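Local structure of diheme cytochrome c (Shewanella baltica, 3U99) at residues I104-V115 against N139-D147; L30-I39 against P88-F96. The protein carries two covalently attached c-type hemes and probably serves in electron transfer. All coordinates share one frame; numbering follows the deposited sequence. Where two conformers were deposited one is given.

Interaction 1: I104-V115 against N139-D147; sequences IPRRMVQDNPKV and NIPGFGRWD. With HEC (heme c), chain B.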
loop_
_atom_site.group_PDB
_atom_site.type_symbol
_atom_site.label_atom_id
_atom_site.label_comp_id
_atom_site.label_asym_id
_atom_site.label_seq_id
_atom_site.Cartn_x
_atom_site.Cartn_y
_atom_site.Cartn_z
ATOM N N ILE A 104 10.617 8.014 12.714
ATOM C CA ILE A 104 10.337 9.123 11.794
ATOM C C ILE A 104 9.365 10.067 12.491
ATOM O O ILE A 104 8.259 9.649 12.850
ATOM C CB ILE A 104 9.745 8.600 10.488
ATOM C CG1 ILE A 104 10.631 7.537 9.838
ATOM C CG2 ILE A 104 9.438 9.787 9.577
ATOM C CD1 ILE A 104 9.908 6.847 8.689
ATOM N N PRO A 105 9.754 11.303 12.722
ATOM C CA PRO A 105 8.878 12.206 13.483
ATOM C C PRO A 105 7.697 12.794 12.719
ATOM O O PRO A 105 7.664 12.856 11.516
ATOM C CB PRO A 105 9.837 13.331 13.817
ATOM C CG PRO A 105 10.837 13.363 12.727
ATOM C CD PRO A 105 11.012 11.920 12.316
ATOM N N ARG A 106 6.738 13.244 13.507
ATOM C CA ARG A 106 5.485 13.685 12.916
ATOM C C ARG A 106 5.699 14.905 12.031
ATOM O O ARG A 106 4.945 15.149 11.093
ATOM C CB ARG A 106 4.471 14.028 14.031
ATOM C CG ARG A 106 4.098 12.937 14.895
ATOM C CD ARG A 106 3.069 13.483 15.904
ATOM N NE ARG A 106 1.837 13.948 15.281
ATOM C CZ ARG A 106 0.867 14.760 14.937
ATOM N NH1 ARG A 106 0.941 16.063 15.243
ATOM N NH2 ARG A 106 -0.216 14.313 14.276
ATOM N N ARG A 107 6.613 15.768 12.196
ATOM C CA ARG A 107 6.926 16.909 11.347
ATOM C C ARG A 107 7.177 16.502 9.898
ATOM O O ARG A 107 7.049 17.281 9.021
ATOM C CB ARG A 107 8.148 17.725 11.915
ATOM C CG ARG A 107 9.546 17.221 11.602
ATOM C CD ARG A 107 10.600 18.351 11.879
ATOM N NE ARG A 107 10.547 18.718 13.285
ATOM C CZ ARG A 107 10.005 19.822 13.808
ATOM N NH1 ARG A 107 10.015 19.929 15.132
ATOM N NH2 ARG A 107 9.537 20.818 13.071
ATOM N N MET A 108 7.659 15.240 9.773
ATOM C CA MET A 108 7.966 14.799 8.408
ATOM C C MET A 108 6.805 14.060 7.754
ATOM O O MET A 108 6.902 13.742 6.567
ATOM C CB MET A 108 9.163 13.843 8.425
ATOM C CG MET A 108 10.445 14.530 8.847
ATOM S SD MET A 108 11.845 13.424 8.858
ATOM C CE MET A 108 12.945 14.335 9.935
ATOM N N VAL A 109 5.771 13.775 8.385
ATOM C CA VAL A 109 4.635 12.930 8.012
ATOM C C VAL A 109 3.335 13.693 8.266
ATOM O O VAL A 109 2.882 14.419 7.368
ATOM C CB VAL A 109 4.722 11.563 8.716
ATOM C CG1 VAL A 109 3.633 10.627 8.195
ATOM C CG2 VAL A 109 6.136 10.961 8.512
ATOM N N GLN A 110 2.694 13.472 9.410
ATOM C CA GLN A 110 1.386 14.046 9.631
ATOM C C GLN A 110 1.385 15.555 9.540
ATOM O O GLN A 110 0.404 16.161 9.119
ATOM C CB GLN A 110 0.892 13.587 11.011
ATOM C CG GLN A 110 0.677 12.073 11.021
ATOM C CD GLN A 110 1.857 11.223 11.445
ATOM O OE1 GLN A 110 3.005 11.541 11.607
ATOM N NE2 GLN A 110 1.580 9.913 11.682
ATOM N N ASP A 111 2.486 16.183 9.919
ATOM C CA ASP A 111 2.567 17.650 9.851
ATOM C C ASP A 111 3.241 18.203 8.595
ATOM O O ASP A 111 3.527 19.370 8.490
ATOM C CB ASP A 111 3.258 18.210 11.123
ATOM C CG ASP A 111 2.478 17.886 12.404
ATOM O OD1 ASP A 111 1.237 17.675 12.365
ATOM O OD2 ASP A 111 3.142 17.829 13.443
ATOM N N ASN A 112 3.546 17.290 7.690
ATOM C CA ASN A 112 4.213 17.600 6.438
ATOM C C ASN A 112 3.172 17.598 5.309
ATOM O O ASN A 112 2.685 16.557 4.941
ATOM C CB ASN A 112 5.290 16.594 6.158
ATOM C CG ASN A 112 5.989 16.860 4.818
ATOM O OD1 ASN A 112 5.676 17.797 4.085
ATOM N ND2 ASN A 112 6.966 16.021 4.558
ATOM N N PRO A 113 2.756 18.711 4.765
ATOM C CA PRO A 113 1.686 18.759 3.789
ATOM C C PRO A 113 2.025 18.004 2.514
ATOM O O PRO A 113 1.134 17.630 1.738
ATOM C CB PRO A 113 1.479 20.260 3.504
ATOM C CG PRO A 113 2.446 21.004 4.341
ATOM C CD PRO A 113 3.238 20.041 5.154
ATOM N N LYS A 114 3.322 17.784 2.300
ATOM C CA LYS A 114 3.659 17.057 1.071
ATOM C C LYS A 114 3.557 15.572 1.274
ATOM O O LYS A 114 3.709 14.804 0.349
ATOM C CB LYS A 114 5.055 17.464 0.656
ATOM C CG LYS A 114 5.323 18.971 0.506
ATOM C CD LYS A 114 6.806 19.137 0.152
ATOM C CE LYS A 114 7.212 20.552 -0.182
ATOM N NZ LYS A 114 6.959 21.353 1.070
ATOM N N VAL A 115 3.331 15.046 2.401
ATOM C CA VAL A 115 3.171 13.641 2.815
ATOM C C VAL A 115 1.799 13.375 3.522
ATOM O O VAL A 115 0.953 12.689 2.990
ATOM C CB VAL A 115 4.360 13.232 3.743
ATOM C CG1 VAL A 115 4.205 11.864 4.296
ATOM C CG2 VAL A 115 5.680 13.371 2.973
ATOM N N ASN A 139 13.483 9.208 0.060
ATOM C CA ASN A 139 13.592 10.677 -0.031
ATOM C C ASN A 139 12.239 11.224 0.360
ATOM O O ASN A 139 11.283 11.047 -0.417
ATOM C CB ASN A 139 14.033 11.086 -1.471
ATOM C CG ASN A 139 14.372 12.549 -1.621
ATOM O OD1 ASN A 139 15.218 13.005 -2.464
ATOM N ND2 ASN A 139 13.705 13.383 -0.914
ATOM N N ILE A 140 12.217 11.926 1.492
ATOM C CA ILE A 140 10.995 12.473 2.072
ATOM C C ILE A 140 10.736 13.866 1.521
ATOM O O ILE A 140 11.573 14.743 1.674
ATOM C CB ILE A 140 11.086 12.512 3.596
ATOM C CG1 ILE A 140 11.316 11.109 4.129
ATOM C CG2 ILE A 140 9.848 13.192 4.140
ATOM C CD1 ILE A 140 11.178 11.038 5.629
ATOM N N PRO A 141 9.633 14.079 0.822
ATOM C CA PRO A 141 9.385 15.385 0.208
ATOM C C PRO A 141 9.409 16.460 1.282
ATOM O O PRO A 141 8.815 16.360 2.311
ATOM C CB PRO A 141 7.981 15.270 -0.374
ATOM C CG PRO A 141 7.725 13.816 -0.521
ATOM C CD PRO A 141 8.595 13.102 0.487
ATOM N N GLY A 142 10.167 17.507 0.938
ATOM C CA GLY A 142 10.416 18.616 1.775
ATOM C C GLY A 142 11.571 18.467 2.720
ATOM O O GLY A 142 11.939 19.481 3.317
ATOM N N PHE A 143 12.155 17.288 2.874
ATOM C CA PHE A 143 13.226 16.980 3.780
ATOM C C PHE A 143 14.446 16.370 3.128
ATOM O O PHE A 143 15.558 16.514 3.668
ATOM C CB PHE A 143 12.739 16.050 4.882
ATOM C CG PHE A 143 11.787 16.780 5.859
ATOM C CD1 PHE A 143 12.248 17.330 7.041
ATOM C CD2 PHE A 143 10.451 16.921 5.567
ATOM C CE1 PHE A 143 11.378 17.997 7.879
ATOM C CE2 PHE A 143 9.575 17.597 6.395
ATOM C CZ PHE A 143 10.035 18.170 7.566
ATOM N N GLY A 144 14.329 15.704 2.011
ATOM C CA GLY A 144 15.447 15.112 1.306
ATOM C C GLY A 144 15.654 13.661 1.626
ATOM O O GLY A 144 14.892 12.954 2.305
ATOM N N ARG A 145 16.776 13.164 1.094
ATOM C CA ARG A 145 17.190 11.792 1.328
ATOM C C ARG A 145 17.309 11.523 2.807
ATOM O O ARG A 145 17.788 12.357 3.561
ATOM C CB ARG A 145 18.551 11.562 0.659
ATOM C CG ARG A 145 18.454 11.232 -0.793
ATOM C CD ARG A 145 18.330 9.738 -0.910
ATOM N NE ARG A 145 18.532 9.258 -2.277
ATOM C CZ ARG A 145 19.719 9.004 -2.833
ATOM N NH1 ARG A 145 19.758 8.560 -4.065
ATOM N NH2 ARG A 145 20.833 9.210 -2.168
ATOM N N TRP A 146 16.864 10.377 3.241
ATOM C CA TRP A 146 16.969 10.000 4.650
ATOM C C TRP A 146 18.391 9.642 5.029
ATOM O O TRP A 146 18.890 9.992 6.105
ATOM C CB TRP A 146 16.018 8.822 4.818
ATOM C CG TRP A 146 15.962 8.241 6.173
ATOM C CD1 TRP A 146 16.526 7.044 6.543
ATOM C CD2 TRP A 146 15.313 8.793 7.313
ATOM N NE1 TRP A 146 16.235 6.823 7.868
ATOM C CE2 TRP A 146 15.520 7.872 8.351
ATOM C CE3 TRP A 146 14.586 9.979 7.522
ATOM C CZ2 TRP A 146 15.008 8.124 9.599
ATOM C CZ3 TRP A 146 14.097 10.188 8.785
ATOM C CH2 TRP A 146 14.319 9.262 9.787
ATOM N N ASP A 147 19.079 8.915 4.139
ATOM C CA ASP A 147 20.418 8.458 4.481
ATOM C C ASP A 147 21.462 9.278 3.711
ATOM O O ASP A 147 21.294 9.418 2.485
ATOM C CB ASP A 147 20.684 6.996 4.105
ATOM C CG ASP A 147 20.063 6.003 5.062
ATOM O OD1 ASP A 147 19.802 6.426 6.222
ATOM O OD2 ASP A 147 19.867 4.839 4.593
HETATM FE FE HEC B . 8.755 3.373 4.609
HETATM C CHA HEC B . 11.748 2.262 5.758
HETATM C CHB HEC B . 7.871 0.217 3.802
HETATM C CHC HEC B . 5.624 4.524 3.733
HETATM C CHD HEC B . 9.786 6.554 5.120
HETATM N NA HEC B . 9.652 1.591 4.689
HETATM C C1A HEC B . 10.879 1.295 5.199
HETATM C C2A HEC B . 11.195 -0.098 5.061
HETATM C C3A HEC B . 10.108 -0.669 4.511
HETATM C C4A HEC B . 9.123 0.385 4.289
HETATM C CMA HEC B . 9.893 -2.131 4.123
HETATM C CAA HEC B . 12.502 -0.753 5.415
HETATM C CBA HEC B . 13.525 -0.373 4.357
HETATM C CGA HEC B . 14.935 -0.891 4.564
HETATM O O1A HEC B . 15.051 -1.878 5.361
HETATM O O2A HEC B . 15.915 -0.558 3.894
HETATM N NB HEC B . 7.075 2.496 3.905
HETATM C C1B HEC B . 6.887 1.139 3.649
HETATM C C2B HEC B . 5.574 0.969 3.165
HETATM C C3B HEC B . 4.962 2.156 3.193
HETATM C C4B HEC B . 5.899 3.136 3.620
HETATM C CMB HEC B . 5.063 -0.419 2.723
HETATM C CAB HEC B . 3.555 2.564 2.711
HETATM C CBB HEC B . 2.415 1.644 3.335
HETATM N NC HEC B . 7.864 5.182 4.480
HETATM C C1C HEC B . 6.613 5.436 4.094
HETATM C C2C HEC B . 6.343 6.822 3.988
HETATM C C3C HEC B . 7.555 7.398 4.353
HETATM C C4C HEC B . 8.484 6.386 4.634
HETATM C CMC HEC B . 5.092 7.478 3.481
HETATM C CAC HEC B . 7.900 8.872 4.330
HETATM C CBC HEC B . 7.117 9.744 5.314
HETATM N ND HEC B . 10.421 4.240 5.335
HETATM C C1D HEC B . 10.624 5.577 5.451
HETATM C C2D HEC B . 11.905 5.813 6.059
HETATM C C3D HEC B . 12.458 4.608 6.344
HETATM C C4D HEC B . 11.494 3.616 5.819
HETATM C CMD HEC B . 12.471 7.177 6.366
HETATM C CAD HEC B . 13.805 4.372 6.996
HETATM C CBD HEC B . 13.590 4.523 8.539
HETATM C CGD HEC B . 14.882 4.665 9.337
HETATM O O1D HEC B . 15.670 3.670 8.806
HETATM O O2D HEC B . 14.676 4.884 10.627
#

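Interaction 2: L30-I39 against P88-F96; sequences LLPADKWRAI and PQKITEQAF. With HEC (heme c), chain C.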
loop_
_atom_site.group_PDB
_atom_site.type_symbol
_atom_site.label_atom_id
_atom_site.label_comp_id
_atom_site.label_asym_id
_atom_site.label_seq_id
_atom_site.Cartn_x
_atom_site.Cartn_y
_atom_site.Cartn_z
ATOM N N LEU A 30 2.873 -7.392 0.992
ATOM C CA LEU A 30 2.814 -6.546 2.197
ATOM C C LEU A 30 1.765 -6.980 3.211
ATOM O O LEU A 30 1.797 -6.489 4.338
ATOM C CB LEU A 30 2.585 -5.067 1.847
ATOM C CG LEU A 30 3.748 -4.439 1.046
ATOM C CD1 LEU A 30 3.354 -3.043 0.613
ATOM C CD2 LEU A 30 5.021 -4.391 1.860
ATOM N N LEU A 31 0.840 -7.893 2.826
ATOM C CA LEU A 31 -0.115 -8.427 3.763
ATOM C C LEU A 31 -0.264 -9.925 3.546
ATOM O O LEU A 31 -0.114 -10.377 2.419
ATOM C CB LEU A 31 -1.504 -7.779 3.577
ATOM C CG LEU A 31 -1.659 -6.329 3.986
ATOM C CD1 LEU A 31 -3.044 -5.774 3.590
ATOM C CD2 LEU A 31 -1.477 -6.093 5.480
ATOM N N PRO A 32 -0.609 -10.650 4.592
ATOM C CA PRO A 32 -0.977 -12.048 4.392
ATOM C C PRO A 32 -2.370 -12.189 3.798
ATOM O O PRO A 32 -3.174 -11.241 3.798
ATOM C CB PRO A 32 -0.908 -12.568 5.835
ATOM C CG PRO A 32 -1.255 -11.418 6.710
ATOM C CD PRO A 32 -0.670 -10.221 5.991
ATOM N N ALA A 33 -2.671 -13.398 3.329
ATOM C CA ALA A 33 -3.888 -13.634 2.591
ATOM C C ALA A 33 -5.147 -13.274 3.353
ATOM O O ALA A 33 -6.049 -12.700 2.739
ATOM C CB ALA A 33 -3.917 -15.086 2.125
ATOM N N ASP A 34 -5.246 -13.588 4.635
ATOM C CA ASP A 34 -6.509 -13.315 5.295
ATOM C C ASP A 34 -6.761 -11.824 5.407
ATOM O O ASP A 34 -7.909 -11.377 5.376
ATOM C CB ASP A 34 -6.539 -13.921 6.679
ATOM C CG ASP A 34 -5.455 -13.506 7.620
ATOM O OD1 ASP A 34 -5.672 -13.505 8.848
ATOM O OD2 ASP A 34 -4.346 -13.181 7.237
ATOM N N LYS A 35 -5.671 -11.044 5.523
ATOM C CA LYS A 35 -5.858 -9.615 5.575
ATOM C C LYS A 35 -6.230 -9.041 4.220
ATOM O O LYS A 35 -7.044 -8.106 4.119
ATOM C CB LYS A 35 -4.598 -8.992 6.192
ATOM C CG LYS A 35 -4.522 -9.374 7.643
ATOM C CD LYS A 35 -3.436 -8.765 8.487
ATOM C CE LYS A 35 -3.601 -9.251 9.925
ATOM N NZ LYS A 35 -2.362 -9.699 10.571
ATOM N N TRP A 36 -5.740 -9.581 3.116
ATOM C CA TRP A 36 -6.232 -9.161 1.796
ATOM C C TRP A 36 -7.717 -9.557 1.626
ATOM O O TRP A 36 -8.496 -8.750 1.098
ATOM C CB TRP A 36 -5.412 -9.785 0.692
ATOM C CG TRP A 36 -4.078 -9.123 0.456
ATOM C CD1 TRP A 36 -2.891 -9.768 0.454
ATOM C CD2 TRP A 36 -3.841 -7.744 0.206
ATOM N NE1 TRP A 36 -1.890 -8.862 0.207
ATOM C CE2 TRP A 36 -2.464 -7.615 0.041
ATOM C CE3 TRP A 36 -4.623 -6.614 0.072
ATOM C CZ2 TRP A 36 -1.833 -6.390 -0.229
ATOM C CZ3 TRP A 36 -4.027 -5.418 -0.201
ATOM C CH2 TRP A 36 -2.636 -5.299 -0.351
ATOM N N ARG A 37 -8.108 -10.745 2.051
ATOM C CA ARG A 37 -9.502 -11.130 1.890
ATOM C C ARG A 37 -10.431 -10.228 2.684
ATOM O O ARG A 37 -11.546 -9.955 2.259
ATOM C CB ARG A 37 -9.660 -12.584 2.341
ATOM C CG ARG A 37 -9.105 -13.615 1.373
ATOM C CD ARG A 37 -9.626 -15.016 1.682
ATOM N NE ARG A 37 -9.052 -15.529 2.926
ATOM C CZ ARG A 37 -7.972 -16.276 3.069
ATOM N NH1 ARG A 37 -7.243 -16.678 2.020
ATOM N NH2 ARG A 37 -7.560 -16.670 4.270
ATOM N N ALA A 38 -9.941 -9.755 3.858
ATOM C CA ALA A 38 -10.794 -8.853 4.629
ATOM C C ALA A 38 -11.033 -7.579 3.847
ATOM O O ALA A 38 -12.093 -6.948 3.938
ATOM C CB ALA A 38 -10.120 -8.623 5.969
ATOM N N ILE A 39 -10.084 -7.114 3.041
ATOM C CA ILE A 39 -10.254 -5.928 2.209
ATOM C C ILE A 39 -11.124 -6.183 1.022
ATOM O O ILE A 39 -12.069 -5.436 0.735
ATOM C CB ILE A 39 -8.836 -5.394 1.814
ATOM C CG1 ILE A 39 -8.125 -4.828 3.033
ATOM C CG2 ILE A 39 -8.957 -4.363 0.704
ATOM C CD1 ILE A 39 -6.699 -4.387 2.905
ATOM N N PRO A 88 -11.268 -4.856 8.148
ATOM C CA PRO A 88 -10.076 -4.715 7.332
ATOM C C PRO A 88 -9.056 -3.797 7.987
ATOM O O PRO A 88 -9.380 -2.668 8.376
ATOM C CB PRO A 88 -10.496 -4.007 6.049
ATOM C CG PRO A 88 -11.960 -3.748 6.184
ATOM C CD PRO A 88 -12.394 -4.098 7.555
ATOM N N GLN A 89 -7.853 -4.303 8.042
ATOM C CA GLN A 89 -6.695 -3.628 8.560
ATOM C C GLN A 89 -5.842 -3.027 7.426
ATOM O O GLN A 89 -5.754 -3.512 6.318
ATOM C CB GLN A 89 -5.812 -4.589 9.351
ATOM C CG GLN A 89 -6.458 -5.217 10.549
ATOM C CD GLN A 89 -5.602 -6.180 11.340
ATOM O OE1 GLN A 89 -6.176 -6.885 12.215
ATOM N NE2 GLN A 89 -4.297 -6.221 11.066
ATOM N N LYS A 90 -5.168 -1.955 7.805
ATOM C CA LYS A 90 -4.245 -1.302 6.920
ATOM C C LYS A 90 -2.829 -1.854 7.011
ATOM O O LYS A 90 -2.424 -2.385 8.028
ATOM C CB LYS A 90 -4.260 0.153 7.364
ATOM C CG LYS A 90 -5.620 0.805 7.221
ATOM C CD LYS A 90 -5.435 2.287 7.526
ATOM C CE LYS A 90 -6.676 3.115 7.285
ATOM N NZ LYS A 90 -6.419 4.571 7.617
ATOM N N ILE A 91 -2.034 -1.706 5.962
ATOM C CA ILE A 91 -0.590 -2.003 6.036
ATOM C C ILE A 91 0.066 -1.184 7.137
ATOM O O ILE A 91 0.904 -1.687 7.853
ATOM C CB ILE A 91 0.055 -1.770 4.686
ATOM C CG1 ILE A 91 -0.511 -2.735 3.632
ATOM C CG2 ILE A 91 1.549 -1.969 4.783
ATOM C CD1 ILE A 91 -0.244 -2.317 2.187
ATOM N N THR A 92 -0.328 0.071 7.215
ATOM C CA THR A 92 0.321 1.009 8.161
ATOM C C THR A 92 -0.053 0.686 9.599
ATOM O O THR A 92 0.487 1.358 10.501
ATOM C CB THR A 92 -0.035 2.462 7.813
ATOM O OG1 THR A 92 -1.460 2.556 7.720
ATOM C CG2 THR A 92 0.584 2.863 6.473
ATOM N N GLU A 93 -0.900 -0.288 9.832
ATOM C CA GLU A 93 -1.255 -0.708 11.183
ATOM C C GLU A 93 -0.579 -2.004 11.550
ATOM O O GLU A 93 -0.728 -2.543 12.650
ATOM C CB GLU A 93 -2.785 -0.947 11.261
ATOM C CG GLU A 93 -3.607 0.316 11.143
ATOM C CD GLU A 93 -5.110 0.033 11.007
ATOM O OE1 GLU A 93 -5.587 -1.010 10.519
ATOM O OE2 GLU A 93 -5.798 1.002 11.442
ATOM N N GLN A 94 0.148 -2.594 10.616
ATOM C CA GLN A 94 0.859 -3.825 10.940
ATOM C C GLN A 94 2.108 -3.516 11.765
ATOM O O GLN A 94 2.807 -2.543 11.608
ATOM C CB GLN A 94 1.183 -4.575 9.658
ATOM C CG GLN A 94 0.024 -4.806 8.685
ATOM C CD GLN A 94 -1.169 -5.427 9.345
ATOM O OE1 GLN A 94 -2.314 -4.940 9.447
ATOM N NE2 GLN A 94 -0.867 -6.562 9.910
ATOM N N ALA A 95 2.396 -4.467 12.619
ATOM C CA ALA A 95 3.527 -4.318 13.532
ATOM C C ALA A 95 4.839 -4.185 12.755
ATOM O O ALA A 95 5.682 -3.408 13.172
ATOM C CB ALA A 95 3.618 -5.506 14.446
ATOM N N PHE A 96 5.032 -4.863 11.637
ATOM C CA PHE A 96 6.312 -4.731 10.922
ATOM C C PHE A 96 6.474 -3.282 10.392
ATOM O O PHE A 96 7.548 -2.731 10.397
ATOM C CB PHE A 96 6.454 -5.739 9.747
ATOM C CG PHE A 96 5.781 -5.267 8.413
ATOM C CD1 PHE A 96 6.463 -4.529 7.482
ATOM C CD2 PHE A 96 4.457 -5.583 8.135
ATOM C CE1 PHE A 96 5.818 -4.133 6.269
ATOM C CE2 PHE A 96 3.824 -5.144 6.930
ATOM C CZ PHE A 96 4.511 -4.415 6.041
HETATM FE FE HEC C . -7.457 1.321 -1.384
HETATM C CHA HEC C . -6.319 2.441 1.562
HETATM C CHB HEC C . -5.896 -1.659 -0.893
HETATM C CHC HEC C . -8.496 0.294 -4.420
HETATM C CHD HEC C . -9.168 4.232 -1.784
HETATM N NA HEC C . -6.313 0.525 0.068
HETATM C C1A HEC C . -5.914 1.174 1.227
HETATM C C2A HEC C . -5.016 0.315 1.980
HETATM C C3A HEC C . -4.893 -0.827 1.263
HETATM C C4A HEC C . -5.746 -0.688 0.091
HETATM C CMA HEC C . -4.091 -2.046 1.630
HETATM C CAA HEC C . -4.415 0.696 3.274
HETATM C CBA HEC C . -3.195 1.579 3.102
HETATM C CGA HEC C . -2.508 1.789 4.452
HETATM O O1A HEC C . -1.922 0.797 4.963
HETATM O O2A HEC C . -2.553 2.889 5.034
HETATM N NB HEC C . -7.253 -0.386 -2.447
HETATM C C1B HEC C . -6.598 -1.532 -2.058
HETATM C C2B HEC C . -6.849 -2.555 -3.048
HETATM C C3B HEC C . -7.586 -2.017 -4.035
HETATM C C4B HEC C . -7.818 -0.663 -3.683
HETATM C CMB HEC C . -6.300 -3.970 -2.911
HETATM C CAB HEC C . -8.173 -2.646 -5.297
HETATM C CBB HEC C . -9.173 -3.755 -4.913
HETATM N NC HEC C . -8.583 2.111 -2.843
HETATM C C1C HEC C . -8.851 1.569 -4.050
HETATM C C2C HEC C . -9.615 2.428 -4.887
HETATM C C3C HEC C . -9.798 3.538 -4.139
HETATM C C4C HEC C . -9.214 3.339 -2.868
HETATM C CMC HEC C . -9.985 2.138 -6.350
HETATM C CAC HEC C . -10.495 4.806 -4.575
HETATM C CBC HEC C . -11.933 4.672 -5.044
HETATM N ND HEC C . -7.733 2.966 -0.288
HETATM C C1D HEC C . -8.512 4.033 -0.624
HETATM C C2D HEC C . -8.460 5.032 0.458
HETATM C C3D HEC C . -7.649 4.537 1.408
HETATM C C4D HEC C . -7.175 3.269 0.896
HETATM C CMD HEC C . -9.291 6.288 0.571
HETATM C CAD HEC C . -7.313 5.201 2.701
HETATM C CBD HEC C . -6.011 6.069 2.614
HETATM C CGD HEC C . -5.831 6.831 3.924
HETATM O O1D HEC C . -4.842 7.727 3.692
HETATM O O2D HEC C . -6.036 6.101 5.004
HETATM O O HOH W 1 -6.985 -6.320 6.256
#

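Interaction 1: I104-V115 against N139-D147
Asn112 reaches from segment 104-115 to Pro141 and carries the polar part of the contact. Its ND2 donates to Pro141 O at 2.9 Å, with an almost straight N-H...O angle of 170°, and to Met108 O at 3.0 Å, where the donor stands above the carbonyl plane. Both acceptors lie close to the amide plane, so the pair fixes the flip of the amide. On its other side OD1 accepts from Lys114 N at 3.0 Å, forming an Asx turn. CG stands anti to the backbone N (chi1 178°), which carries the amide across to the 139-147 loop.

Aromatic contacts centre on Met108. Its CG sits over the face of Phe143 as a CH-pi contact, 3.7 Å from the ring centroid and only 8° off the normal. The chain is extended beyond CG and takes SD on to the edge of the Trp146 indole, 3.9 Å from CZ3, a Met-aromatic contact. Phe143 is placed by a classic beta bulge in which Phe143 N and Gly144 N both donate to Ile140 O.

Apolar packing continues where Val115 CG2 lies 3.8 Å from Pro141 CD, and Ile140 CD1 touches Met108 SD. The heme of chain B adjoins this apolar group: its CMD methyl sits 3.4 Å above the plane of Trp146, over the ring's centre, and Ile104 CD1 lies 3.5 Å from heme C2D.

The chemistry thus divides: one buried amide with both its oxygen and nitrogen engaged ties the backbones, while sulfur, rings and aliphatic groups make an apolar wall beside the heme.

Interaction 2: L30-I39 against P88-F96
The loop that binds the propionates of the first heme, leading into helix 95-101, packs here through Ile91 and Gln94 on Leu31, just before helix 33-40, and on Lys35 in its first turn. Leu31 CG meets Ile91 CG1 at 3.8 Å, the two side chains crossing obliquely, and Leu30 CB and CD1 rest on Ile91 CD1. Gln94, the N-cap of helix 95-101, lays its CG 3.8 Å from Leu31 CD2. A bend at chi2 (-52°) turns its amide back to the loop, where OE1 accepts from Gln89 NE2 at 2.9 Å, in the carbonyl plane and on a lone pair. The Lys35 side chain slides past that of Gln94 in the opposite direction and slants across Gln89, with CE 3.3 Å from Gln89 NE2.

In this diheme cytochrome c the same loop grips the heme of chain C: Thr92 N donates to propionate O1A at 2.9 Å, and Lys90 NZ to O2D of the other propionate. Ile91 CD1 and Ile39 CD1 both touch the heme methyl CMA, the latter at 3.7 Å, and Trp36 CZ3 reaches CMB and CMA. Replacing Gln94 with an alanine would probably leave Gln89 NE2 without its acceptor, free to turn, and open a gap beside Leu31 CD2. Farther along, a water donates to Lys35 O at 2.8 Å and accepts from Gln89 N at 2.8 Å, bridging helix and loop, while Pro88 CB packs against Ile39 CG1.

Overall arrangement
From the N terminus the chain first attaches one heme through Cys19 and Cys22, with His23 as an axial ligand, and then enters helix 33-40. Interaction 2 closes the long excursion that follows, which holds the second axial ligand, His46, and helix 55-67, and returns the chain to that heme's propionates. Helix 95-101 then supplies His101 to the other heme. Interaction 1 closes a shorter loop of 23 residues bearing Cys121, Cys124 and His125 by setting segment 104-115 against the C-terminal hairpin. The contacts follow in series, neither nested nor crossed, centres about 24 Å apart; interaction 1 lies against the second heme, which interaction 2, chiefly at the first, also touches through Leu30, Ile91 and Thr92.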